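Local coordinates for ribulose-1,5-bisphosphate carboxylase/oxygenase large subunit (Rhodopseudomonas palustris, PDB 3QFW), which probably catalyses a magnesium-dependent reaction related to the carboxylation of ribulose bisphosphate, as a Rubisco-like protein with the Rubisco fold, at residues N328-L331 against R332-Q336; S175-A178 against E179-A183; A58-Q61 against P62-A66; S237-H240 against A241-E245. All blocks are in the same frame, centred on the assembly; numbering follows the deposited sequence.

Interaction 1: N328-L331 against R332-Q336; sequences NELL and RFYGQ. With SO4 (sulfate ion), chain G.
R332 reaches back along its helix to N328, one turn earlier, and also holds a sulfate ion. The polar part of this contact begins in the backbone: R332 N donates to N328 O at 2.8 Å, F333 N to E329 O and Y334 N to L330 O, three successive i to i+4 helical bonds. At the end of the helix, G335 N gives only a weak bond to L331 O, at 2.9 Å and 126°. G335 has positive phi (77°) and so takes the chain out of helical geometry, into the loop that Q336 continues.

The ionic part is at the tip of R332. Its chain runs extended from CG to NE, with CG anti to the carbonyl carbon (chi1 -74°), and this lays the guanidinium back over the preceding turn. N328 CB sits over one face of that group, toward the rim, 3.7 Å from NH2. R332 NH1 donates to sulfate O4 at 3.1 Å, while NH2 adds a weak, long bond to sulfate O3, 3.4 Å away and almost straight. The ion probably came from the crystallisation liquor.

Apolar contact lies on the inner side. L330 and Y334 run side by side in the same direction, L330 CD2 being 3.9 Å from Y334 CE2, and F333 CD2 sits over the centre of the Y334 ring. The Y334 hydroxyl bonds to N285, and E329 pairs with R326. Helix 327-334 packs F333 and Y334 against helix 294-305, and L330 and L331 against L340 of strand 339-341.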
loop_
_atom_site.group_PDB
_atom_site.type_symbol
_atom_site.label_atom_id
_atom_site.label_comp_id
_atom_site.label_asym_id
_atom_site.label_seq_id
_atom_site.Cartn_x
_atom_site.Cartn_y
_atom_site.Cartn_z
ATOM N N ASN B 328 30.011 -14.619 -8.684
ATOM C CA ASN B 328 29.909 -16.068 -8.886
ATOM C C ASN B 328 28.969 -16.751 -7.889
ATOM O O ASN B 328 28.143 -17.584 -8.276
ATOM C CB ASN B 328 31.291 -16.737 -8.915
ATOM C CG ASN B 328 32.100 -16.332 -10.125
ATOM O OD1 ASN B 328 31.556 -15.816 -11.103
ATOM N ND2 ASN B 328 33.409 -16.564 -10.070
ATOM N N GLU B 329 29.103 -16.398 -6.615
ATOM C CA GLU B 329 28.156 -16.836 -5.583
ATOM C C GLU B 329 26.708 -16.651 -6.038
ATOM O O GLU B 329 25.905 -17.588 -6.013
ATOM C CB GLU B 329 28.381 -16.069 -4.268
ATOM C CG GLU B 329 27.290 -16.325 -3.201
ATOM C CD GLU B 329 27.191 -15.224 -2.140
ATOM O OE1 GLU B 329 28.072 -14.340 -2.097
ATOM O OE2 GLU B 329 26.222 -15.251 -1.344
ATOM N N LEU B 330 26.373 -15.442 -6.464
ATOM C CA LEU B 330 24.977 -15.149 -6.769
ATOM C C LEU B 330 24.489 -15.878 -8.017
ATOM O O LEU B 330 23.320 -16.241 -8.114
ATOM C CB LEU B 330 24.740 -13.641 -6.871
ATOM C CG LEU B 330 24.885 -12.925 -5.526
ATOM C CD1 LEU B 330 24.765 -11.430 -5.719
ATOM C CD2 LEU B 330 23.843 -13.431 -4.536
ATOM N N LEU B 331 25.381 -16.090 -8.977
ATOM C CA LEU B 331 25.000 -16.813 -10.179
ATOM C C LEU B 331 24.897 -18.303 -9.899
ATOM O O LEU B 331 24.100 -19.001 -10.526
ATOM C CB LEU B 331 25.967 -16.529 -11.324
ATOM C CG LEU B 331 25.754 -15.218 -12.093
ATOM C CD1 LEU B 331 24.373 -14.639 -11.911
ATOM C CD2 LEU B 331 26.802 -14.190 -11.743
ATOM N N ARG B 332 25.699 -18.792 -8.953
ATOM C CA ARG B 332 25.536 -20.169 -8.484
ATOM C C ARG B 332 24.189 -20.284 -7.773
ATOM O O ARG B 332 23.443 -21.243 -7.967
ATOM C CB ARG B 332 26.661 -20.565 -7.531
ATOM C CG ARG B 332 28.005 -20.805 -8.226
ATOM C CD ARG B 332 29.157 -20.928 -7.218
ATOM N NE ARG B 332 30.460 -20.834 -7.888
ATOM C CZ ARG B 332 31.485 -20.112 -7.444
ATOM N NH1 ARG B 332 31.384 -19.420 -6.315
ATOM N NH2 ARG B 332 32.614 -20.069 -8.130
ATOM N N PHE B 333 23.894 -19.292 -6.944
ATOM C CA PHE B 333 22.665 -19.310 -6.165
ATOM C C PHE B 333 21.422 -19.246 -7.044
ATOM O O PHE B 333 20.507 -20.062 -6.911
ATOM C CB PHE B 333 22.638 -18.143 -5.174
ATOM C CG PHE B 333 21.504 -18.229 -4.194
ATOM C CD1 PHE B 333 21.599 -19.061 -3.091
ATOM C CD2 PHE B 333 20.336 -17.505 -4.390
ATOM C CE1 PHE B 333 20.559 -19.164 -2.188
ATOM C CE2 PHE B 333 19.291 -17.598 -3.494
ATOM C CZ PHE B 333 19.397 -18.422 -2.389
ATOM N N TYR B 334 21.395 -18.270 -7.944
ATOM C CA TYR B 334 20.188 -17.978 -8.705
ATOM C C TYR B 334 20.128 -18.637 -10.073
ATOM O O TYR B 334 19.072 -18.683 -10.698
ATOM C CB TYR B 334 20.035 -16.462 -8.883
ATOM C CG TYR B 334 19.672 -15.708 -7.619
ATOM C CD1 TYR B 334 18.397 -15.807 -7.075
ATOM C CD2 TYR B 334 20.591 -14.873 -6.993
ATOM C CE1 TYR B 334 18.048 -15.118 -5.925
ATOM C CE2 TYR B 334 20.250 -14.168 -5.830
ATOM C CZ TYR B 334 18.970 -14.298 -5.307
ATOM O OH TYR B 334 18.604 -13.614 -4.161
ATOM N N GLY B 335 21.253 -19.157 -10.551
ATOM C CA GLY B 335 21.304 -19.564 -11.937
ATOM C C GLY B 335 21.453 -18.300 -12.755
ATOM O O GLY B 335 21.589 -17.214 -12.192
ATOM N N GLN B 336 21.407 -18.429 -14.078
ATOM C CA GLN B 336 21.708 -17.307 -14.964
ATOM C C GLN B 336 20.475 -16.521 -15.403
ATOM O O GLN B 336 20.603 -15.490 -16.058
ATOM C CB GLN B 336 22.494 -17.786 -16.192
ATOM C CG GLN B 336 23.882 -18.292 -15.861
ATOM C CD GLN B 336 24.582 -18.902 -17.062
ATOM O OE1 GLN B 336 24.292 -18.557 -18.208
ATOM N NE2 GLN B 336 25.503 -19.820 -16.803
HETATM S S SO4 G . 34.674 -16.887 -6.352
HETATM O O1 SO4 G . 34.355 -15.775 -7.248
HETATM O O2 SO4 G . 35.717 -16.455 -5.420
HETATM O O3 SO4 G . 35.150 -18.031 -7.116
HETATM O O4 SO4 G . 33.472 -17.279 -5.614
#

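Interaction 2: S175-A178 against E179-A183; sequences SPFA and ERAAA
R180 N donates to P176 O at 2.9 Å and 167°, nearly head-on to the carbonyl oxygen, and with this bond the first turn of helix 177-195 closes. P176 stands at the N-cap. The next bonds follow the same i to i+4 pattern: A181 N to F177 O at 2.9 Å, then A182 N to A178 O, a longer one at 3.2 Å.

The R180 side chain doubles back past this helix start. CG lies anti to the backbone N (chi1 174°), and a bend at chi3 (80°) swings the guanidinium back to the S175 carbonyl and the F177 ring. S175 O lies at the edge of the guanidinium, in its plane, 2.7 Å from NH1. The F177 ring stands almost at right angles to the guanidinium, and its CD1 comes to 3.4 Å from R180 NH2. Further partners fix the group: NE forms a salt bridge with D165 and NH2 bonds to A170 O, so the buried charge is probably well compensated.

Across the same turn, the methyl CB of A181 sits over one face of the F177 ring, 4.2 Å from CE2. On the outer side E179 bends at chi2 and folds its carboxylate back toward the N-cap proline, where OE1 is 3.1 Å from P176 CB. F177 N, at the start of the helix, is taken by the carboxylate of D171. F177 and A181 also pack against helix 209-222. The arrangement is the helix start of a beta-alpha-beta unit, strand 162-165, helix 177-195 and strand 200-202, within the TIM barrel of the Rubisco family.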
loop_
_atom_site.group_PDB
_atom_site.type_symbol
_atom_site.label_atom_id
_atom_site.label_comp_id
_atom_site.label_asym_id
_atom_site.label_seq_id
_atom_site.Cartn_x
_atom_site.Cartn_y
_atom_site.Cartn_z
ATOM N N SER B 175 15.257 17.699 -10.030
ATOM C CA SER B 175 15.465 17.020 -11.305
ATOM C C SER B 175 14.128 16.447 -11.718
ATOM O O SER B 175 13.885 15.247 -11.571
ATOM C CB SER B 175 16.521 15.913 -11.178
ATOM O OG SER B 175 16.116 14.892 -10.276
ATOM N N PRO B 176 13.245 17.319 -12.218
ATOM C CA PRO B 176 11.870 16.977 -12.587
ATOM C C PRO B 176 11.845 15.811 -13.565
ATOM O O PRO B 176 12.753 15.697 -14.370
ATOM C CB PRO B 176 11.371 18.251 -13.272
ATOM C CG PRO B 176 12.182 19.349 -12.653
ATOM C CD PRO B 176 13.539 18.749 -12.439
ATOM N N PHE B 177 10.802 14.989 -13.504
ATOM C CA PHE B 177 10.722 13.792 -14.335
ATOM C C PHE B 177 11.029 14.067 -15.799
ATOM O O PHE B 177 11.824 13.351 -16.409
ATOM C CB PHE B 177 9.356 13.103 -14.228
ATOM C CG PHE B 177 9.290 11.818 -15.001
ATOM C CD1 PHE B 177 9.683 10.625 -14.415
ATOM C CD2 PHE B 177 8.896 11.811 -16.331
ATOM C CE1 PHE B 177 9.662 9.430 -15.140
ATOM C CE2 PHE B 177 8.871 10.626 -17.057
ATOM C CZ PHE B 177 9.250 9.435 -16.458
ATOM N N ALA B 178 10.389 15.085 -16.370
ATOM C CA ALA B 178 10.561 15.350 -17.801
ATOM C C ALA B 178 12.022 15.633 -18.150
ATOM O O ALA B 178 12.598 14.990 -19.029
ATOM C CB ALA B 178 9.661 16.489 -18.250
ATOM N N GLU B 179 12.620 16.586 -17.442
ATOM C CA GLU B 179 14.018 16.940 -17.650
ATOM C C GLU B 179 14.972 15.763 -17.434
ATOM O O GLU B 179 15.913 15.572 -18.204
ATOM C CB GLU B 179 14.418 18.106 -16.740
ATOM C CG GLU B 179 13.899 19.464 -17.195
ATOM C CD GLU B 179 12.471 19.743 -16.757
ATOM O OE1 GLU B 179 11.787 18.813 -16.272
ATOM O OE2 GLU B 179 12.032 20.906 -16.888
ATOM N N ARG B 180 14.734 14.977 -16.386
ATOM C CA ARG B 180 15.597 13.827 -16.081
ATOM C C ARG B 180 15.533 12.736 -17.152
ATOM O O ARG B 180 16.566 12.195 -17.581
ATOM C CB ARG B 180 15.238 13.234 -14.715
ATOM C CG ARG B 180 15.972 11.952 -14.377
ATOM C CD ARG B 180 15.703 11.496 -12.947
ATOM N NE ARG B 180 14.430 10.793 -12.778
ATOM C CZ ARG B 180 13.341 11.330 -12.237
ATOM N NH1 ARG B 180 13.356 12.594 -11.829
ATOM N NH2 ARG B 180 12.231 10.611 -12.108
ATOM N N ALA B 181 14.320 12.396 -17.572
ATOM C CA ALA B 181 14.141 11.350 -18.572
ATOM C C ALA B 181 14.850 11.739 -19.864
ATOM O O ALA B 181 15.468 10.903 -20.526
ATOM C CB ALA B 181 12.663 11.096 -18.820
ATOM N N ALA B 182 14.771 13.017 -20.217
ATOM C CA ALA B 182 15.404 13.493 -21.443
ATOM C C ALA B 182 16.921 13.390 -21.338
ATOM O O ALA B 182 17.564 12.709 -22.136
ATOM C CB ALA B 182 14.980 14.916 -21.751
ATOM N N ALA B 183 17.482 14.059 -20.338
ATOM C CA ALA B 183 18.926 14.071 -20.124
ATOM C C ALA B 183 19.511 12.665 -20.020
ATOM O O ALA B 183 20.566 12.380 -20.594
ATOM C CB ALA B 183 19.271 14.894 -18.876
#

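Interaction 3: A58-Q61 against P62-A66; sequences AELQ and PGRYA
L60 lays its isobutyl group over A66, with CD2 3.7 Å from A66 CB, and sends its other methyl, CD1, toward the CG of R64. The overlap is on the A58, A66 face of a beta hairpin whose strands, 53-59 and 64-71, run antiparallel. A58 and A66 make a hydrogen-bonded pair: A58 N to A66 O and A66 N to A58 O, each 2.9 Å. E59 and Y65 form the non-hydrogen-bonded pair that follows.

Beyond it the register slips by one residue in a classic beta bulge. L60 and Q61 both face R64, and R64 O accepts from the two of them, L60 N at 2.9 Å and Q61 N at 3.3 Å, the latter lying in the carbonyl plane. R64 N returns a bond to Q61 O, closing a type II turn from Q61 to R64. G63 occupies its third position with phi 92°, backbone angles at which a CB would collide with the carbonyl oxygen of P62.

Side chains finish the turn. Q61 has its CG between the backbone N and the carbonyl carbon (chi1 57°), which brings CG within 3.8 Å of R64 CB; farther out, the amide and guanidinium planes are nearly perpendicular. The extended E59 puts OE2 beside the P62 ring. Y65 turns a ring edge to the backbone, its CD2 3.3 Å from A58 O. On the face that carries E59 and Y65, Y65 packs on A18 and I21 of helix 18-31; on the other, L60 and A66 meet H13 of strand 8-15, which pairs with strand 64-71.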
loop_
_atom_site.group_PDB
_atom_site.type_symbol
_atom_site.label_atom_id
_atom_site.label_comp_id
_atom_site.label_asym_id
_atom_site.label_seq_id
_atom_site.Cartn_x
_atom_site.Cartn_y
_atom_site.Cartn_z
ATOM N N ALA B 58 -2.265 -26.908 9.487
ATOM C CA ALA B 58 -1.083 -27.732 9.686
ATOM C C ALA B 58 -0.083 -27.055 10.608
ATOM O O ALA B 58 -0.011 -25.824 10.670
ATOM C CB ALA B 58 -0.433 -28.063 8.347
ATOM N N GLU B 59 0.689 -27.863 11.327
ATOM C CA GLU B 59 1.740 -27.327 12.179
ATOM C C GLU B 59 3.044 -27.229 11.419
ATOM O O GLU B 59 3.574 -28.230 10.931
ATOM C CB GLU B 59 1.929 -28.170 13.442
ATOM C CG GLU B 59 3.117 -27.721 14.287
ATOM C CD GLU B 59 3.143 -28.353 15.669
ATOM O OE1 GLU B 59 2.058 -28.673 16.205
ATOM O OE2 GLU B 59 4.253 -28.523 16.218
ATOM N N LEU B 60 3.554 -26.011 11.306
ATOM C CA LEU B 60 4.857 -25.786 10.707
ATOM C C LEU B 60 5.907 -26.094 11.758
ATOM O O LEU B 60 6.902 -26.767 11.493
ATOM C CB LEU B 60 4.982 -24.338 10.243
ATOM C CG LEU B 60 3.943 -23.901 9.212
ATOM C CD1 LEU B 60 4.107 -22.428 8.880
ATOM C CD2 LEU B 60 4.055 -24.760 7.965
ATOM N N GLN B 61 5.658 -25.586 12.958
ATOM C CA GLN B 61 6.492 -25.836 14.122
ATOM C C GLN B 61 5.653 -25.428 15.319
ATOM O O GLN B 61 4.623 -24.783 15.150
ATOM C CB GLN B 61 7.780 -25.013 14.058
ATOM C CG GLN B 61 7.571 -23.516 13.949
ATOM C CD GLN B 61 8.878 -22.750 13.917
ATOM O OE1 GLN B 61 9.894 -23.258 13.450
ATOM N NE2 GLN B 61 8.857 -21.519 14.418
ATOM N N PRO B 62 6.077 -25.806 16.534
ATOM C CA PRO B 62 5.269 -25.427 17.695
ATOM C C PRO B 62 5.049 -23.918 17.729
ATOM O O PRO B 62 6.014 -23.158 17.649
ATOM C CB PRO B 62 6.123 -25.880 18.886
ATOM C CG PRO B 62 7.511 -26.034 18.337
ATOM C CD PRO B 62 7.328 -26.479 16.921
ATOM N N GLY B 63 3.789 -23.502 17.824
ATOM C CA GLY B 63 3.443 -22.092 17.893
ATOM C C GLY B 63 3.149 -21.455 16.546
ATOM O O GLY B 63 2.644 -20.338 16.480
ATOM N N ARG B 64 3.460 -22.159 15.464
ATOM C CA ARG B 64 3.254 -21.597 14.134
ATOM C C ARG B 64 2.538 -22.559 13.191
ATOM O O ARG B 64 2.978 -23.691 12.977
ATOM C CB ARG B 64 4.581 -21.137 13.532
ATOM C CG ARG B 64 4.421 -20.272 12.295
ATOM C CD ARG B 64 5.767 -19.736 11.818
ATOM N NE ARG B 64 5.632 -18.987 10.573
ATOM C CZ ARG B 64 6.548 -18.148 10.100
ATOM N NH1 ARG B 64 7.675 -17.941 10.774
ATOM N NH2 ARG B 64 6.334 -17.513 8.953
ATOM N N TYR B 65 1.429 -22.090 12.628
ATOM C CA TYR B 65 0.585 -22.917 11.781
ATOM C C TYR B 65 0.451 -22.351 10.382
ATOM O O TYR B 65 0.533 -21.142 10.177
ATOM C CB TYR B 65 -0.808 -23.059 12.394
ATOM C CG TYR B 65 -0.803 -23.776 13.716
ATOM C CD1 TYR B 65 -0.615 -23.079 14.902
ATOM C CD2 TYR B 65 -0.967 -25.154 13.778
ATOM C CE1 TYR B 65 -0.601 -23.734 16.120
ATOM C CE2 TYR B 65 -0.954 -25.820 14.989
ATOM C CZ TYR B 65 -0.771 -25.106 16.157
ATOM O OH TYR B 65 -0.758 -25.767 17.364
ATOM N N ALA B 66 0.245 -23.243 9.424
ATOM C CA ALA B 66 -0.162 -22.849 8.092
ATOM C C ALA B 66 -1.646 -23.146 7.964
ATOM O O ALA B 66 -2.106 -24.238 8.304
ATOM C CB ALA B 66 0.628 -23.606 7.039
#

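Interaction 4: S237-H240 against A241-E245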
loop_
_atom_site.group_PDB
_atom_site.type_symbol
_atom_site.label_atom_id
_atom_site.label_comp_id
_atom_site.label_asym_id
_atom_site.label_seq_id
_atom_site.Cartn_x
_atom_site.Cartn_y
_atom_site.Cartn_z
ATOM N N SER B 237 -3.796 -1.638 -8.474
ATOM C CA SER B 237 -4.747 -1.473 -9.570
ATOM C C SER B 237 -4.230 -0.479 -10.610
ATOM O O SER B 237 -4.358 -0.709 -11.812
ATOM C CB SER B 237 -6.148 -1.102 -9.080
ATOM O OG SER B 237 -6.766 -2.196 -8.430
ATOM N N ASN B 238 -3.617 0.611 -10.161
ATOM C CA ASN B 238 -3.007 1.556 -11.100
ATOM C C ASN B 238 -1.721 1.052 -11.758
ATOM O O ASN B 238 -1.441 1.342 -12.936
ATOM C CB ASN B 238 -2.777 2.884 -10.396
ATOM C CG ASN B 238 -4.024 3.377 -9.727
ATOM O OD1 ASN B 238 -5.017 3.684 -10.390
ATOM N ND2 ASN B 238 -4.003 3.427 -8.399
ATOM N N PHE B 239 -0.936 0.296 -10.998
ATOM C CA PHE B 239 0.239 -0.357 -11.560
ATOM C C PHE B 239 -0.202 -1.213 -12.743
ATOM O O PHE B 239 0.379 -1.142 -13.827
ATOM C CB PHE B 239 0.947 -1.218 -10.513
ATOM C CG PHE B 239 2.013 -2.140 -11.096
ATOM C CD1 PHE B 239 3.195 -1.619 -11.608
ATOM C CD2 PHE B 239 1.825 -3.513 -11.115
ATOM C CE1 PHE B 239 4.186 -2.458 -12.148
ATOM C CE2 PHE B 239 2.806 -4.371 -11.655
ATOM C CZ PHE B 239 3.990 -3.839 -12.168
ATOM N N HIS B 240 -1.257 -1.995 -12.537
ATOM C CA HIS B 240 -1.754 -2.887 -13.586
ATOM C C HIS B 240 -2.245 -2.090 -14.792
ATOM O O HIS B 240 -2.008 -2.468 -15.947
ATOM C CB HIS B 240 -2.878 -3.745 -13.024
ATOM C CG HIS B 240 -3.326 -4.845 -13.933
ATOM N ND1 HIS B 240 -2.449 -5.714 -14.545
ATOM C CD2 HIS B 240 -4.566 -5.229 -14.316
ATOM C CE1 HIS B 240 -3.130 -6.582 -15.271
ATOM N NE2 HIS B 240 -4.418 -6.310 -15.148
ATOM N N ALA B 241 -2.930 -0.981 -14.521
ATOM C CA ALA B 241 -3.407 -0.095 -15.580
ATOM C C ALA B 241 -2.259 0.433 -16.434
ATOM O O ALA B 241 -2.380 0.511 -17.657
ATOM C CB ALA B 241 -4.204 1.066 -14.993
ATOM N N ILE B 242 -1.153 0.808 -15.790
ATOM C CA ILE B 242 0.027 1.290 -16.509
ATOM C C ILE B 242 0.658 0.174 -17.334
ATOM O O ILE B 242 1.120 0.404 -18.454
ATOM C CB ILE B 242 1.090 1.896 -15.562
ATOM C CG1 ILE B 242 0.695 3.316 -15.166
ATOM C CG2 ILE B 242 2.449 1.958 -16.235
ATOM C CD1 ILE B 242 0.740 4.315 -16.317
ATOM N N VAL B 243 0.688 -1.034 -16.778
ATOM C CA VAL B 243 1.230 -2.177 -17.514
ATOM C C VAL B 243 0.511 -2.322 -18.852
ATOM O O VAL B 243 1.135 -2.568 -19.883
ATOM C CB VAL B 243 1.099 -3.484 -16.701
ATOM C CG1 VAL B 243 1.270 -4.716 -17.597
ATOM C CG2 VAL B 243 2.106 -3.498 -15.549
ATOM N N LYS B 244 -0.807 -2.155 -18.829
ATOM C CA LYS B 244 -1.620 -2.243 -20.041
ATOM C C LYS B 244 -1.401 -1.101 -21.034
ATOM O O LYS B 244 -1.849 -1.173 -22.182
ATOM C CB LYS B 244 -3.099 -2.332 -19.666
ATOM C CG LYS B 244 -3.520 -3.719 -19.229
ATOM C CD LYS B 244 -4.852 -3.681 -18.521
ATOM C CE LYS B 244 -5.271 -5.067 -18.078
ATOM N NZ LYS B 244 -6.531 -5.029 -17.269
ATOM N N GLU B 245 -0.716 -0.053 -20.590
ATOM C CA GLU B 245 -0.438 1.107 -21.435
ATOM C C GLU B 245 1.051 1.205 -21.779
ATOM O O GLU B 245 1.480 2.074 -22.549
ATOM C CB GLU B 245 -0.940 2.386 -20.743
ATOM C CG GLU B 245 -2.462 2.416 -20.559
ATOM C CD GLU B 245 -2.951 3.579 -19.706
ATOM O OE1 GLU B 245 -4.133 3.554 -19.290
ATOM O OE2 GLU B 245 -2.160 4.515 -19.450
#
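Regular i to i+4 bonding joins S237-H240 to A241-K244, with A241 N to S237 O, I242 N to N238 O, V243 N to F239 O and K244 N to H240 O at 2.9 to 3.1 Å. The last of these, 3.1 Å long, brings K244 into line with H240 one turn earlier in the chain. Helix 236-243 follows helix 231-234 in the connection from strand 226-229 to strand 250-253 of the TIM barrel, and the contact is largely buried.

H240 and K244 carry the polar side. The H240 CG is anti to the backbone N (chi1 -171°) and the K244 chain is extended beyond CG, so the lysine runs obliquely across the imidazole: CD lies over one face toward the rim, and CE is 3.3 Å from NE2. The other ring nitrogen, H240 ND1, bonds to F276 O, and F112 meets the imidazole edge to face, which together fix how the ring is turned.

The start of the helix reaches the dimer interface. N238 ND2 is bound by V234 O of its own chain, while its OD1 accepts from L209 N of the second subunit; A241 packs on T208 of that subunit. S237 OG is held by E79 and by G81 N.

On the hydrophobic side, V243 is the partner of F239. A methyl of the valine rests on the ring as a CH-pi contact: V243 CG2 is 4.0 Å from the F239 centroid, only 17° off the ring normal.

Along the chain the order is interaction 3, interaction 2, interaction 4, interaction 1, each closing before the next opens, and none touches another. Interaction 3 is a hairpin tip of the N-terminal antiparallel sheet, its centre about 51 Å from that of interaction 2, on the opposite side of the chain's centre. The other three are single-helix contacts of the TIM-barrel catalytic domain. Interactions 2 and 4 are the nearest pair, with centres about 22 Å apart, and both helices pack on helix 209-222. Interaction 1, late in the barrel, lies across the chain's centre from interaction 4, with centres about 32 Å apart. Interaction 4 alone reaches the second subunit, so it ties barrel packing to dimer assembly.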